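PDB 3ZPJ: Ton_1535 from Thermococcus onnurineus, which is of unknown function but folds as an alpha-solenoid that contains an unusual left-handed helical turn. Local coordinates for residues H153-D156 against G157-I161. Sequence-based numbering, arbitrary orientation.
Sequences HKVD and GILRI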
loop_
_atom_site.group_PDB
_atom_site.type_symbol
_atom_site.label_atom_id
_atom_site.label_comp_id
_atom_site.label_asym_id
_atom_site.label_seq_id
_atom_site.Cartn_x
_atom_site.Cartn_y
_atom_site.Cartn_z
ATOM N N HIS A 153 -11.079 -26.335 9.152
ATOM C CA HIS A 153 -12.107 -25.290 9.048
ATOM C C HIS A 153 -11.512 -23.919 9.321
ATOM O O HIS A 153 -11.958 -22.910 8.772
ATOM C CB HIS A 153 -13.255 -25.575 10.014
ATOM C CG HIS A 153 -13.598 -27.030 10.117
ATOM N ND1 HIS A 153 -13.137 -27.834 11.136
ATOM C CD2 HIS A 153 -14.324 -27.831 9.301
ATOM C CE1 HIS A 153 -13.582 -29.065 10.957
ATOM N NE2 HIS A 153 -14.301 -29.091 9.850
ATOM N N LYS A 154 -10.494 -23.885 10.170
ATOM C CA LYS A 154 -9.807 -22.637 10.463
ATOM C C LYS A 154 -8.995 -22.200 9.263
ATOM O O LYS A 154 -8.830 -21.005 9.028
ATOM C CB LYS A 154 -8.884 -22.767 11.681
ATOM C CG LYS A 154 -9.569 -23.220 12.988
ATOM C CD LYS A 154 -8.563 -23.072 14.123
ATOM C CE LYS A 154 -9.014 -23.656 15.412
ATOM N NZ LYS A 154 -7.940 -23.459 16.442
ATOM N N VAL A 155 -8.495 -23.163 8.493
ATOM C CA VAL A 155 -7.560 -22.844 7.412
ATOM C C VAL A 155 -8.139 -21.905 6.357
ATOM O O VAL A 155 -7.547 -20.868 6.061
ATOM C CB VAL A 155 -6.950 -24.103 6.757
ATOM C CG1 VAL A 155 -6.389 -23.774 5.380
ATOM C CG2 VAL A 155 -5.851 -24.666 7.646
ATOM N N ASP A 156 -9.300 -22.244 5.807
ATOM C CA ASP A 156 -9.900 -21.388 4.786
ATOM C C ASP A 156 -10.259 -20.001 5.316
ATOM O O ASP A 156 -10.077 -19.009 4.627
ATOM C CB ASP A 156 -11.112 -22.052 4.153
ATOM C CG ASP A 156 -10.742 -23.279 3.320
ATOM O OD1 ASP A 156 -9.566 -23.710 3.366
ATOM O OD2 ASP A 156 -11.635 -23.821 2.626
ATOM N N GLY A 157 -10.752 -19.936 6.548
ATOM C CA GLY A 157 -11.063 -18.658 7.161
ATOM C C GLY A 157 -9.836 -17.754 7.245
ATOM O O GLY A 157 -9.886 -16.588 6.858
ATOM N N ILE A 158 -8.733 -18.298 7.748
ATOM C CA ILE A 158 -7.510 -17.535 7.903
ATOM C C ILE A 158 -6.894 -17.098 6.558
ATOM O O ILE A 158 -6.380 -15.993 6.451
ATOM C CB ILE A 158 -6.522 -18.301 8.788
ATOM C CG1 ILE A 158 -7.198 -18.577 10.128
ATOM C CG2 ILE A 158 -5.271 -17.485 9.027
ATOM C CD1 ILE A 158 -6.347 -19.259 11.152
ATOM N N LEU A 159 -6.970 -17.944 5.530
ATOM C CA LEU A 159 -6.449 -17.571 4.206
ATOM C C LEU A 159 -7.258 -16.417 3.638
ATOM O O LEU A 159 -6.728 -15.545 2.929
ATOM C CB LEU A 159 -6.454 -18.768 3.238
ATOM C CG LEU A 159 -5.420 -19.851 3.551
ATOM C CD1 LEU A 159 -5.596 -21.080 2.694
ATOM C CD2 LEU A 159 -4.014 -19.280 3.381
ATOM N N ARG A 160 -8.550 -16.388 3.959
ATOM C CA ARG A 160 -9.371 -15.277 3.497
ATOM C C ARG A 160 -8.961 -13.942 4.177
ATOM O O ARG A 160 -9.026 -12.881 3.579
ATOM C CB ARG A 160 -10.847 -15.589 3.679
ATOM C CG ARG A 160 -11.776 -14.463 3.268
ATOM C CD ARG A 160 -11.838 -14.313 1.765
ATOM N NE ARG A 160 -12.835 -13.313 1.378
ATOM C CZ ARG A 160 -12.871 -12.704 0.198
ATOM N NH1 ARG A 160 -11.965 -12.990 -0.722
ATOM N NH2 ARG A 160 -13.815 -11.813 -0.059
ATOM N N ILE A 161 -8.532 -14.006 5.427
ATOM C CA ILE A 161 -8.003 -12.822 6.098
ATOM C C ILE A 161 -6.737 -12.376 5.366
ATOM O O ILE A 161 -6.568 -11.199 5.091
ATOM C CB ILE A 161 -7.668 -13.143 7.536
ATOM C CG1 ILE A 161 -8.953 -13.561 8.263
ATOM C CG2 ILE A 161 -7.038 -11.943 8.230
ATOM C CD1 ILE A 161 -8.758 -13.667 9.766
#
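V155 and L159, one helical turn apart, lie side by side and point the same way, V155 CG1 reaching L159 CD1 at 3.9 Å. CG1 of V155 is anti to the backbone N (chi1 160°), which sets this branch beside the carbonyl carbon, on the side of the following turn. L159 can be followed outward: CB rests 3.7 Å from V155 O, CG comes closer at 3.4 Å to that same oxygen, and CD1 passes on to the valine methyl. The side chain thus runs back over the carbonyl that accepts the N-H of its own residue, L159 N to V155 O at 3.0 Å. I158 repeats the theme one residue earlier. Its CG1, placed beside the backbone N, lies 3.1 Å from K154 O, and the chain, extended at chi2, carries CD1 to 4.4 Å from K154 CB, beside the aliphatic base of the lysine. The bond from I158 N to K154 O is nearly straight (166° at the hydrogen), whereas that from R160 N to D156 O is more bent (149°), its donor tilted from the carbonyl plane. These i to i+4 bonds mark a regular alpha helix. The lysine chain extends away from the isoleucine to give NZ a hydrogen bond to I145 O. Within the solenoid, helix 151-170 lies between its neighbours: I158 and I161 meet I144 of helix 130-146 and I187 of helix 174-190, L159 touches F188, and L191 in the loop after helix 174-190 touches both V155 and L159, while R160 and I161 reach M115 and S118 of helix 110-126.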